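Local coordinates for protein arsenate Reductase (Corynebacterium glutamicum, PDB 3T38) that reduces arsenate to arsenite in a thioredoxin-dependent reaction, on a low-molecular-weight tyrosine phosphatase fold, at residues 47-50 and 54-57; 83-88 and 148-153; 97-102 and 112-117; 107-112 and 203-208; 132-137 and 192-197. All coordinates share one frame; numbering follows the deposited sequence.

From the N terminus, interaction 1 comes first and closes by itself: it bridges the short turn between helices 31-49 and 55-73 before any of the other four opens. The remaining contacts all lie in the low-molecular-weight phosphatase part. Interaction 2 sets strand 83-88 against helix 148-153, and the loop it closes contains interaction 3, where helix 94-106 meets strand 111-116. Interaction 4 brings the start of that strand to helix 190-211 and crosses both interaction 2 and interaction 3; it shares Val112 with interaction 3. Nested inside interaction 4, interaction 5 ties the end of helix 125-133 to the same long helix, and it crosses interaction 2.

Interaction 1 of 5, residues 47-50 and 54-57; sequences RTAK and HLPI
Leu55 reaches back across a three-residue loop to the end of the preceding helix, where its CD2 methyl lies 3.3 Å from the carbonyl O of Lys50. The touch is one of van der Waals packing, a methyl against a main-chain oxygen. The other branch, CD1, faces the methyl of Ala49, with Leu55 CD1 and Ala49 CB 4.4 Å apart. Both branches are presented to the helix end because Leu55 holds CG anti to its backbone nitrogen (chi1 -158°).

Further out, the main chain sets the stage. Lys50 is the first residue to leave helix 31-49 and does so with positive phi (77°), while its side chain starts out away from Leu55. On the far side of the loop His54 takes the N-cap position of helix 55-73. Leu55 also packs on Tyr42, Leu45 and Ala46, residues further up helix 31-49, and Pro56 joins it on Tyr42. Close by, Arg47 NH1 is hydrogen-bonded to the carbonyl O of Leu146 of the second subunit. The arrangement is that of a helical hairpin, with a buried leucine from the first turn of one helix closing the tight connection to the other in the all-helical N-terminal region.

Interaction 2 of 5, residues 83-88 and 148-153; sequences QVLFIC and DDVIRA
Gln83 runs past the carbonyl of Ala153, and its chain can be followed outward atom by atom. CB lies 3.5 Å from Ala153 O, and CG stays almost as close to the same oxygen, at 3.6 Å from Ala153 O. A bend at chi2 (-90°) then carries NE2 on past the helix end, while OE1 stays on the Ala153 side. OE1 is hydrogen-bonded to Arg113 NH1, while NE2 bonds to the carbonyl O of Val81 and more weakly to Glu111 OE2; the buried amide thus has partners at both ends.

Two residues on, Leu85 makes the apolar part of the contact with its forked tip. CD1 is 4.1 Å from Val150 CG2, the two side chains meeting at about a right angle, and CD2 is 4.1 Å from Ile151 CG1. The fork therefore spans two successive residues of the helix.

Asp148 and Arg152, which do not touch the strand, pair with each other: Arg152 NE forms a salt bridge with Asp148 OD2 at 2.7 Å, and Asp148 OD2 also pairs with Arg36 of the second subunit. Asp149 OD2 forms a salt bridge with Arg66 and a hydrogen bond with Tyr37 OH, two residues that line the pocket of the bound dithiane-diol.

Strand 83-88 lies between strands 111-116 and 156-159; helix 148-153 covers the face carrying Gln83 and Leu85, whereas Val84 and Phe86 turn toward helix 94-106.

Interaction 3 of 5, residues 97-102 and 112-117; sequences IASALL and VRSAGS
Ser99 and Val112 point at each other where helix 97-102 runs over strand 112-116, and the isopropyl group of Val112 is turned so that its two methyls serve different partners. CG1, anti to the backbone nitrogen (chi1 -164°), lies 3.6 Å from Ser99 OG and also near the carbonyl O of that serine. CG2 points instead to Leu102, with 3.9 Å between Val112 CG2 and Leu102 CG. The leucine comes at the valine on a slant and brings its CD2 branch near both methyls, so Val112 fits between side chains one turn apart on the helix.

Helix and strand run almost exactly antiparallel, at 173°, as expected for the return leg of a beta-alpha-beta crossover: strand 83-88 leads into helix 94-106, which in turn leads back to strand 111-116, the neighbour of strand 83-88 in the parallel sheet.

Farther along the strand the meeting becomes more polar. Ser114 lies alongside Ser99, with 4.1 Å between Ser114 CB and Ser99 CB, and a water lies between the two hydroxyls. It is 2.8 Å from Ser99 OG; its distance of 2.5 Å to Ser114 OG is short enough to make the exact geometry on that side doubtful. Ser114 OG, set between its own backbone nitrogen and carbonyl carbon (chi1 57°), is also hydrogen-bonded to Asn91 ND2.

Interaction 4 of 5, residues 107-112 and 203-208; sequences GSSVEV and ELWKSI
Ser109 and Val110 meet Trp205 where the connection between helix 94-106 and strand 111-116 passes the last long helix of the low-molecular-weight phosphatase fold, helix 190-211. The connection belongs to a beta-alpha-beta unit that strand 111-116 completes, and the contact ties this last turn before the strand to the C-terminal helix.

In sequence order, Gly107 comes first: it leaves helix 94-106 with positive phi (60°) and turns the chain toward a short 3-10 segment at Ser108 and Ser109. Ser109 then directs its CB at the six-membered ring of Trp205, with 3.8 Å between Ser109 CB and Trp205 CH2, while its hydroxyl bonds weakly back to the carbonyl O of Ala106. The indole can extend so far because its CG is anti to the backbone nitrogen (chi1 173°); the bond leaving the tryptophan CA is not aimed at the loop, yet the distal carbons of the ring arrive there. The ring also packs on Tyr105 and Ala106.

Val110 follows, the last residue before the strand begins at Glu111, and uses one methyl for two partners. Its CG1 lies 4.0 Å from Trp205 CZ3, on a slant to the ring, and the same Val110 CG1 is 4.2 Å from Ile208 CG2, one helical turn farther on.

Interaction 5 of 5, residues 132-137 and 192-197; sequences SERGVN and EIIEEI
Arg134 sets CG between its own backbone nitrogen and carbonyl carbon (chi1 65°), then runs straight and bends at chi3 (-94°), which carries its guanidinium across to helix 190-211. From the other side Glu195 bends sharply at chi2, and this brings its carboxylate back toward the arginine although the side chain starts out away from it. The two charged groups approach without closing a salt bridge: Arg134 NH1 and Glu195 OE1 remain 4.0 Å apart. The oxygen lies near the guanidinium plane, at its edge, but the carboxylate is turned steeply, 77° between the two planes. Any attraction is therefore probably long-range and modest.

The stronger polar partner of Arg134 is Asp198, whose OD2 forms a salt bridge with Arg134 NH2 a turn farther along the helix. Beside these charges, the methyl CG2 of Ile194 comes within 4.4 Å of Arg134 NH1, a loose van der Waals touch between a methyl and the guanidinium.

The backbone that presents the arginine is a helix end. Gly135, with positive phi, is the C-prime residue of a Schellman motif, with Gly135 N bonded to Ser132 O and Val136 N to Leu131 O.

Helix 94-106 lies beside both partners: Tyr105 packs on Arg134, His104 on Val136, and Ile97 on Ile194 and Ile197, so the turn after helix 125-133 and helix 190-211 share it as a neighbour.

Interaction 1 of 5, residues 47-50 and 54-57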
# COMPACT_ATOMS: atom_id res chain seq x y z
N ARG A 47 7.83 3.07 -1.63
CA ARG A 47 8.14 2.69 -0.23
C ARG A 47 9.18 1.60 -0.14
O ARG A 47 10.05 1.64 0.75
CB ARG A 47 6.86 2.28 0.49
CG ARG A 47 6.00 3.48 0.93
CD ARG A 47 4.85 3.06 1.90
NE ARG A 47 4.27 1.80 1.43
CZ ARG A 47 3.05 1.65 0.93
NH1 ARG A 47 2.19 2.70 0.75
NH2 ARG A 47 2.70 0.43 0.57
N THR A 48 9.13 0.65 -1.08
CA THR A 48 9.98 -0.55 -1.01
C THR A 48 11.09 -0.50 -2.03
O THR A 48 12.16 -1.04 -1.79
CB THR A 48 9.16 -1.87 -1.22
OG1 THR A 48 8.26 -1.69 -2.33
CG2 THR A 48 8.31 -2.15 0.05
N ALA A 49 10.84 0.17 -3.15
CA ALA A 49 11.76 0.17 -4.29
C ALA A 49 12.62 1.39 -4.26
O ALA A 49 13.69 1.36 -4.79
CB ALA A 49 10.98 0.07 -5.66
N LYS A 50 12.16 2.45 -3.60
CA LYS A 50 12.79 3.80 -3.60
C LYS A 50 12.47 4.55 -4.91
O LYS A 50 12.08 3.92 -5.91
CB LYS A 50 14.32 3.76 -3.30
CG LYS A 50 15.25 3.59 -4.58
CD LYS A 50 16.76 3.36 -4.27
CE LYS A 50 17.63 4.62 -4.59
NZ LYS A 50 17.34 5.90 -3.81
N HIS A 54 12.81 5.03 -13.21
CA HIS A 54 11.70 4.23 -13.81
C HIS A 54 10.49 3.89 -12.92
O HIS A 54 9.66 3.09 -13.32
CB HIS A 54 12.19 2.89 -14.39
CG HIS A 54 13.10 3.06 -15.55
ND1 HIS A 54 13.20 4.26 -16.24
CD2 HIS A 54 13.98 2.21 -16.13
CE1 HIS A 54 14.09 4.13 -17.21
NE2 HIS A 54 14.58 2.90 -17.17
N LEU A 55 10.42 4.47 -11.73
CA LEU A 55 9.29 4.25 -10.87
C LEU A 55 7.98 4.69 -11.58
O LEU A 55 7.00 3.99 -11.49
CB LEU A 55 9.51 4.96 -9.55
CG LEU A 55 8.72 4.46 -8.34
CD1 LEU A 55 8.79 2.95 -8.15
CD2 LEU A 55 9.24 5.17 -7.11
N PRO A 56 8.00 5.79 -12.36
CA PRO A 56 6.73 6.11 -12.99
C PRO A 56 6.20 5.02 -13.91
O PRO A 56 5.00 4.84 -13.98
CB PRO A 56 7.05 7.36 -13.80
CG PRO A 56 8.04 8.09 -12.95
CD PRO A 56 8.90 6.96 -12.34
N ILE A 57 7.09 4.29 -14.58
CA ILE A 57 6.72 3.28 -15.55
C ILE A 57 6.13 2.05 -14.87
O ILE A 57 5.11 1.53 -15.32
CB ILE A 57 7.94 2.85 -16.49
CG1 ILE A 57 8.56 4.04 -17.20
CG2 ILE A 57 7.55 1.74 -17.51
CD1 ILE A 57 9.72 3.70 -18.18

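Interaction 2 of 5, residues 83-88 and 148-153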
# COMPACT_ATOMS: atom_id res chain seq x y z
N GLN A 83 -8.93 -15.91 -13.24
CA GLN A 83 -8.02 -14.93 -12.68
C GLN A 83 -7.36 -15.58 -11.46
O GLN A 83 -8.04 -16.02 -10.54
CB GLN A 83 -8.81 -13.73 -12.25
CG GLN A 83 -9.90 -13.21 -13.32
CD GLN A 83 -9.30 -12.18 -14.29
OE1 GLN A 83 -8.66 -11.22 -13.86
NE2 GLN A 83 -9.46 -12.40 -15.57
N VAL A 84 -6.04 -15.66 -11.45
CA VAL A 84 -5.33 -16.34 -10.36
C VAL A 84 -4.34 -15.38 -9.71
O VAL A 84 -3.70 -14.57 -10.41
CB VAL A 84 -4.60 -17.53 -10.91
CG1 VAL A 84 -3.80 -18.26 -9.84
CG2 VAL A 84 -5.58 -18.47 -11.66
N LEU A 85 -4.22 -15.46 -8.37
CA LEU A 85 -3.34 -14.63 -7.64
C LEU A 85 -2.42 -15.48 -6.72
O LEU A 85 -2.92 -16.31 -5.94
CB LEU A 85 -4.16 -13.65 -6.80
CG LEU A 85 -3.29 -12.87 -5.78
CD1 LEU A 85 -2.40 -11.79 -6.41
CD2 LEU A 85 -4.06 -12.27 -4.66
N PHE A 86 -1.11 -15.24 -6.77
CA PHE A 86 -0.15 -15.87 -5.83
C PHE A 86 0.39 -14.80 -4.88
O PHE A 86 0.64 -13.67 -5.32
CB PHE A 86 1.02 -16.56 -6.56
CG PHE A 86 0.56 -17.62 -7.52
CD1 PHE A 86 0.22 -17.28 -8.86
CD2 PHE A 86 0.38 -18.94 -7.09
CE1 PHE A 86 -0.24 -18.29 -9.77
CE2 PHE A 86 -0.07 -19.96 -8.00
CZ PHE A 86 -0.40 -19.63 -9.31
N ILE A 87 0.58 -15.18 -3.61
CA ILE A 87 0.94 -14.23 -2.56
C ILE A 87 2.01 -14.90 -1.70
O ILE A 87 1.76 -15.99 -1.26
CB ILE A 87 -0.31 -13.90 -1.63
CG1 ILE A 87 -1.48 -13.32 -2.47
CG2 ILE A 87 0.06 -12.86 -0.52
CD1 ILE A 87 -2.69 -13.07 -1.68
N CYS A 88 3.17 -14.25 -1.50
CA CYS A 88 4.26 -14.75 -0.59
C CYS A 88 4.78 -13.50 0.11
O CYS A 88 4.13 -12.44 0.02
CB CYS A 88 5.39 -15.44 -1.37
SG CYS A 88 6.36 -14.32 -2.52
N ASP A 148 -6.36 -4.90 -2.48
CA ASP A 148 -7.66 -5.53 -2.38
C ASP A 148 -8.25 -5.75 -3.75
O ASP A 148 -8.86 -6.77 -3.98
CB ASP A 148 -8.63 -4.60 -1.58
CG ASP A 148 -9.93 -5.29 -1.22
OD1 ASP A 148 -9.88 -6.23 -0.39
OD2 ASP A 148 -10.98 -4.85 -1.73
N ASP A 149 -8.07 -4.80 -4.68
CA ASP A 149 -8.71 -4.96 -6.00
C ASP A 149 -8.34 -6.33 -6.62
O ASP A 149 -9.20 -7.01 -7.16
CB ASP A 149 -8.33 -3.84 -6.96
CG ASP A 149 -6.91 -3.38 -6.78
OD1 ASP A 149 -5.97 -4.20 -6.48
OD2 ASP A 149 -6.74 -2.16 -6.82
N VAL A 150 -7.07 -6.74 -6.53
CA VAL A 150 -6.66 -7.99 -7.16
C VAL A 150 -7.14 -9.25 -6.46
O VAL A 150 -7.26 -10.29 -7.12
CB VAL A 150 -5.13 -8.06 -7.49
CG1 VAL A 150 -4.77 -6.78 -8.32
CG2 VAL A 150 -4.28 -8.16 -6.22
N ILE A 151 -7.45 -9.15 -5.17
CA ILE A 151 -8.06 -10.23 -4.48
C ILE A 151 -9.48 -10.37 -4.97
O ILE A 151 -9.90 -11.46 -5.33
CB ILE A 151 -8.02 -10.06 -2.95
CG1 ILE A 151 -6.56 -10.00 -2.41
CG2 ILE A 151 -8.76 -11.24 -2.27
CD1 ILE A 151 -6.49 -9.35 -0.93
N ARG A 152 -10.20 -9.26 -5.05
CA ARG A 152 -11.62 -9.28 -5.49
C ARG A 152 -11.79 -9.84 -6.91
O ARG A 152 -12.79 -10.50 -7.25
CB ARG A 152 -12.21 -7.90 -5.43
CG ARG A 152 -12.44 -7.36 -4.02
CD ARG A 152 -13.22 -6.05 -4.05
NE ARG A 152 -13.46 -5.45 -2.73
CZ ARG A 152 -14.66 -5.42 -2.15
NH1 ARG A 152 -15.73 -5.96 -2.74
NH2 ARG A 152 -14.78 -4.87 -0.96
N ALA A 153 -10.80 -9.54 -7.75
CA ALA A 153 -10.92 -9.98 -9.14
C ALA A 153 -10.66 -11.50 -9.20
O ALA A 153 -11.07 -12.11 -10.13
CB ALA A 153 -9.89 -9.22 -10.01

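Interaction 3 of 5, residues 97-102 and 112-117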
# COMPACT_ATOMS: atom_id res chain seq x y z
N ILE A 97 7.80 -16.98 -9.17
CA ILE A 97 8.00 -18.28 -9.76
C ILE A 97 6.66 -18.89 -10.11
O ILE A 97 6.48 -19.34 -11.26
CB ILE A 97 8.72 -19.25 -8.79
CG1 ILE A 97 10.09 -18.69 -8.42
CG2 ILE A 97 8.79 -20.69 -9.41
CD1 ILE A 97 10.77 -19.44 -7.24
N ALA A 98 5.73 -18.91 -9.14
CA ALA A 98 4.47 -19.56 -9.37
C ALA A 98 3.73 -18.85 -10.50
O ALA A 98 3.14 -19.47 -11.39
CB ALA A 98 3.63 -19.58 -8.12
N SER A 99 3.74 -17.52 -10.44
CA SER A 99 3.01 -16.76 -11.41
C SER A 99 3.54 -16.96 -12.82
O SER A 99 2.75 -17.05 -13.78
CB SER A 99 3.06 -15.24 -11.04
OG SER A 99 2.51 -14.45 -12.11
N ALA A 100 4.88 -16.98 -12.96
CA ALA A 100 5.49 -17.08 -14.29
C ALA A 100 5.33 -18.49 -14.86
O ALA A 100 5.19 -18.64 -16.07
CB ALA A 100 6.99 -16.61 -14.28
N LEU A 101 5.30 -19.50 -14.00
CA LEU A 101 5.15 -20.89 -14.46
C LEU A 101 3.70 -21.02 -14.97
O LEU A 101 3.45 -21.50 -16.08
CB LEU A 101 5.57 -21.89 -13.36
CG LEU A 101 7.10 -22.07 -13.06
CD1 LEU A 101 7.50 -22.98 -11.84
CD2 LEU A 101 7.80 -22.68 -14.28
N LEU A 102 2.74 -20.52 -14.22
CA LEU A 102 1.35 -20.66 -14.71
C LEU A 102 1.11 -19.91 -16.02
O LEU A 102 0.48 -20.44 -16.92
CB LEU A 102 0.30 -20.31 -13.59
CG LEU A 102 -1.19 -20.40 -13.93
CD1 LEU A 102 -1.57 -21.79 -14.44
CD2 LEU A 102 -2.07 -20.04 -12.73
N VAL A 112 -2.86 -14.00 -14.66
CA VAL A 112 -2.16 -14.41 -13.42
C VAL A 112 -1.57 -13.16 -12.78
O VAL A 112 -0.98 -12.36 -13.47
CB VAL A 112 -1.06 -15.45 -13.71
CG1 VAL A 112 -0.61 -16.16 -12.35
CG2 VAL A 112 -1.54 -16.55 -14.72
N ARG A 113 -1.65 -13.05 -11.43
CA ARG A 113 -1.07 -11.95 -10.68
C ARG A 113 -0.28 -12.44 -9.53
O ARG A 113 -0.50 -13.57 -9.03
CB ARG A 113 -2.17 -11.09 -10.15
CG ARG A 113 -3.10 -10.69 -11.25
CD ARG A 113 -3.99 -9.54 -10.83
NE ARG A 113 -4.73 -8.95 -11.96
CZ ARG A 113 -5.90 -9.38 -12.41
NH1 ARG A 113 -6.45 -10.49 -11.92
NH2 ARG A 113 -6.52 -8.72 -13.41
N SER A 114 0.67 -11.61 -9.09
CA SER A 114 1.32 -11.89 -7.80
C SER A 114 1.47 -10.66 -6.90
O SER A 114 1.31 -9.54 -7.35
CB SER A 114 2.71 -12.53 -8.03
OG SER A 114 3.56 -11.71 -8.85
N ALA A 115 1.79 -10.87 -5.60
CA ALA A 115 1.95 -9.74 -4.72
C ALA A 115 2.60 -10.21 -3.46
O ALA A 115 2.70 -11.42 -3.25
CB ALA A 115 0.56 -9.00 -4.45
N GLY A 116 3.03 -9.24 -2.65
CA GLY A 116 3.74 -9.52 -1.42
C GLY A 116 3.11 -8.78 -0.27
O GLY A 116 2.43 -7.75 -0.48
N SER A 117 3.24 -9.34 0.93
CA SER A 117 2.92 -8.60 2.15
C SER A 117 4.03 -7.55 2.41
O SER A 117 3.77 -6.48 2.97
CB SER A 117 2.74 -9.56 3.34
OG SER A 117 3.93 -10.25 3.64
O HOH W 1 3.66 -12.05 -11.36

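Interaction 4 of 5, residues 107-112 and 203-208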
# COMPACT_ATOMS: atom_id res chain seq x y z
N GLY A 107 -0.70 -19.38 -20.89
CA GLY A 107 -0.77 -18.25 -21.84
C GLY A 107 -1.97 -17.36 -21.54
O GLY A 107 -2.24 -17.05 -20.40
N SER A 108 -2.69 -16.97 -22.59
CA SER A 108 -3.93 -16.17 -22.57
C SER A 108 -5.14 -16.78 -21.90
O SER A 108 -6.14 -16.07 -21.68
CB SER A 108 -4.38 -15.98 -24.02
OG SER A 108 -3.63 -14.97 -24.61
N SER A 109 -5.11 -18.10 -21.67
CA SER A 109 -6.21 -18.81 -20.98
C SER A 109 -6.42 -18.43 -19.53
O SER A 109 -7.47 -18.74 -19.00
CB SER A 109 -6.04 -20.31 -21.04
OG SER A 109 -5.73 -20.67 -22.34
N VAL A 110 -5.43 -17.81 -18.87
CA VAL A 110 -5.69 -17.24 -17.54
C VAL A 110 -5.04 -15.83 -17.41
O VAL A 110 -4.12 -15.47 -18.20
CB VAL A 110 -5.35 -18.23 -16.34
CG1 VAL A 110 -5.97 -19.63 -16.56
CG2 VAL A 110 -3.94 -18.43 -16.17
N GLU A 111 -5.57 -15.01 -16.51
CA GLU A 111 -4.87 -13.83 -16.06
C GLU A 111 -4.18 -14.13 -14.73
O GLU A 111 -4.82 -14.49 -13.79
CB GLU A 111 -5.81 -12.62 -15.94
CG GLU A 111 -6.53 -12.36 -17.26
CD GLU A 111 -6.75 -10.87 -17.52
OE1 GLU A 111 -5.75 -10.11 -17.45
OE2 GLU A 111 -7.92 -10.48 -17.79
N VAL A 112 -2.86 -14.00 -14.66
CA VAL A 112 -2.16 -14.41 -13.42
C VAL A 112 -1.57 -13.16 -12.78
O VAL A 112 -0.98 -12.36 -13.47
CB VAL A 112 -1.06 -15.45 -13.71
CG1 VAL A 112 -0.61 -16.16 -12.35
CG2 VAL A 112 -1.54 -16.55 -14.72
N GLU A 203 -0.35 -29.31 -11.55
CA GLU A 203 -1.62 -29.86 -11.07
C GLU A 203 -2.68 -28.79 -11.02
O GLU A 203 -3.81 -29.05 -11.36
CB GLU A 203 -1.49 -30.51 -9.69
CG GLU A 203 -0.57 -31.72 -9.68
CD GLU A 203 -0.87 -32.75 -10.81
OE1 GLU A 203 -2.06 -33.18 -10.97
OE2 GLU A 203 0.11 -33.12 -11.54
N LEU A 204 -2.29 -27.58 -10.64
CA LEU A 204 -3.22 -26.51 -10.55
C LEU A 204 -3.76 -26.20 -11.95
O LEU A 204 -4.97 -26.11 -12.10
CB LEU A 204 -2.61 -25.26 -9.92
CG LEU A 204 -3.46 -23.99 -10.07
CD1 LEU A 204 -4.77 -24.08 -9.24
CD2 LEU A 204 -2.69 -22.74 -9.67
N TRP A 205 -2.88 -26.10 -12.96
CA TRP A 205 -3.28 -25.86 -14.35
C TRP A 205 -4.15 -26.99 -14.94
O TRP A 205 -5.21 -26.73 -15.55
CB TRP A 205 -2.02 -25.60 -15.20
CG TRP A 205 -2.22 -25.48 -16.71
CD1 TRP A 205 -1.49 -26.12 -17.69
CD2 TRP A 205 -3.21 -24.71 -17.39
NE1 TRP A 205 -1.96 -25.76 -18.92
CE2 TRP A 205 -3.02 -24.89 -18.77
CE3 TRP A 205 -4.26 -23.87 -16.95
CZ2 TRP A 205 -3.84 -24.27 -19.73
CZ3 TRP A 205 -5.07 -23.24 -17.90
CH2 TRP A 205 -4.85 -23.45 -19.28
N LYS A 206 -3.76 -28.23 -14.71
CA LYS A 206 -4.64 -29.34 -15.07
C LYS A 206 -5.99 -29.14 -14.42
O LYS A 206 -7.02 -29.23 -15.08
CB LYS A 206 -4.02 -30.71 -14.74
CG LYS A 206 -2.79 -31.11 -15.64
CD LYS A 206 -1.89 -32.24 -15.00
CE LYS A 206 -0.82 -32.78 -15.95
NZ LYS A 206 -1.26 -34.08 -16.64
N SER A 207 -5.99 -28.81 -13.13
CA SER A 207 -7.27 -28.68 -12.43
C SER A 207 -8.14 -27.51 -12.93
O SER A 207 -9.35 -27.67 -13.12
CB SER A 207 -7.06 -28.66 -10.92
OG SER A 207 -8.15 -28.07 -10.29
N ILE A 208 -7.52 -26.35 -13.17
CA ILE A 208 -8.19 -25.23 -13.74
C ILE A 208 -8.82 -25.55 -15.09
O ILE A 208 -9.98 -25.24 -15.28
CB ILE A 208 -7.22 -24.01 -13.90
CG1 ILE A 208 -6.73 -23.52 -12.53
CG2 ILE A 208 -7.86 -22.90 -14.78
CD1 ILE A 208 -5.74 -22.33 -12.61

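Interaction 5 of 5, residues 132-137 and 192-197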
# COMPACT_ATOMS: atom_id res chain seq x y z
N SER A 132 14.91 -17.89 -16.56
CA SER A 132 15.58 -17.62 -17.85
C SER A 132 16.28 -18.83 -18.50
O SER A 132 16.10 -19.05 -19.70
CB SER A 132 16.57 -16.48 -17.71
OG SER A 132 17.20 -16.28 -18.94
N GLU A 133 17.02 -19.62 -17.72
CA GLU A 133 17.81 -20.78 -18.22
C GLU A 133 16.97 -21.89 -18.79
O GLU A 133 17.50 -22.77 -19.44
CB GLU A 133 18.58 -21.45 -17.10
CG GLU A 133 19.65 -20.65 -16.45
CD GLU A 133 20.52 -21.52 -15.54
OE1 GLU A 133 20.82 -21.08 -14.40
OE2 GLU A 133 20.88 -22.64 -15.98
N ARG A 134 15.68 -21.89 -18.48
CA ARG A 134 14.79 -22.95 -18.90
C ARG A 134 13.66 -22.34 -19.70
O ARG A 134 12.60 -22.93 -19.82
CB ARG A 134 14.24 -23.75 -17.71
CG ARG A 134 13.35 -22.95 -16.78
CD ARG A 134 12.89 -23.79 -15.63
NE ARG A 134 11.61 -24.38 -15.93
CZ ARG A 134 11.07 -25.39 -15.27
NH1 ARG A 134 11.74 -25.95 -14.24
NH2 ARG A 134 9.87 -25.85 -15.65
N GLY A 135 13.92 -21.16 -20.25
CA GLY A 135 13.03 -20.53 -21.20
C GLY A 135 11.69 -20.09 -20.66
O GLY A 135 10.68 -20.22 -21.37
N VAL A 136 11.64 -19.60 -19.44
CA VAL A 136 10.38 -19.08 -18.92
C VAL A 136 10.48 -17.56 -18.82
O VAL A 136 11.32 -17.06 -18.06
CB VAL A 136 9.99 -19.66 -17.54
CG1 VAL A 136 8.78 -18.84 -16.95
CG2 VAL A 136 9.65 -21.15 -17.63
N ASN A 137 9.61 -16.87 -19.56
CA ASN A 137 9.52 -15.42 -19.56
C ASN A 137 9.08 -14.85 -18.19
O ASN A 137 8.10 -15.32 -17.57
CB ASN A 137 8.62 -14.93 -20.67
CG ASN A 137 8.85 -15.67 -22.02
OD1 ASN A 137 9.99 -16.03 -22.40
ND2 ASN A 137 7.75 -15.87 -22.75
N GLU A 192 15.47 -25.90 -5.90
CA GLU A 192 14.50 -26.90 -5.44
C GLU A 192 13.10 -26.36 -5.24
O GLU A 192 12.12 -27.01 -5.57
CB GLU A 192 15.01 -27.52 -4.14
CG GLU A 192 16.21 -28.49 -4.36
CD GLU A 192 17.03 -28.72 -3.08
OE1 GLU A 192 17.13 -27.80 -2.23
OE2 GLU A 192 17.61 -29.82 -2.94
N ILE A 193 13.02 -25.15 -4.70
CA ILE A 193 11.75 -24.44 -4.59
C ILE A 193 11.09 -24.27 -6.00
O ILE A 193 9.91 -24.43 -6.14
CB ILE A 193 11.98 -23.02 -3.93
CG1 ILE A 193 12.45 -23.15 -2.49
CG2 ILE A 193 10.69 -22.15 -3.96
CD1 ILE A 193 12.99 -21.82 -1.96
N ILE A 194 11.87 -23.93 -7.02
CA ILE A 194 11.34 -23.80 -8.38
C ILE A 194 10.72 -25.13 -8.84
O ILE A 194 9.60 -25.15 -9.32
CB ILE A 194 12.39 -23.20 -9.36
CG1 ILE A 194 12.57 -21.72 -9.01
CG2 ILE A 194 11.98 -23.32 -10.78
CD1 ILE A 194 13.74 -20.93 -9.72
N GLU A 195 11.41 -26.24 -8.55
CA GLU A 195 10.94 -27.60 -8.88
C GLU A 195 9.71 -27.98 -8.12
O GLU A 195 8.82 -28.58 -8.68
CB GLU A 195 11.98 -28.67 -8.55
CG GLU A 195 13.35 -28.30 -8.98
CD GLU A 195 13.64 -28.75 -10.40
OE1 GLU A 195 12.77 -28.46 -11.29
OE2 GLU A 195 14.73 -29.39 -10.59
N GLU A 196 9.67 -27.69 -6.82
CA GLU A 196 8.47 -28.03 -6.05
C GLU A 196 7.27 -27.20 -6.53
O GLU A 196 6.19 -27.72 -6.70
CB GLU A 196 8.70 -27.89 -4.56
CG GLU A 196 7.37 -27.90 -3.80
CD GLU A 196 7.55 -27.98 -2.29
OE1 GLU A 196 8.63 -27.53 -1.79
OE2 GLU A 196 6.61 -28.49 -1.62
N ILE A 197 7.49 -25.92 -6.78
CA ILE A 197 6.42 -25.09 -7.21
C ILE A 197 5.89 -25.51 -8.59
O ILE A 197 4.67 -25.58 -8.80
CB ILE A 197 6.88 -23.63 -7.21
CG1 ILE A 197 7.06 -23.13 -5.75
CG2 ILE A 197 5.89 -22.73 -8.05
CD1 ILE A 197 7.83 -21.72 -5.73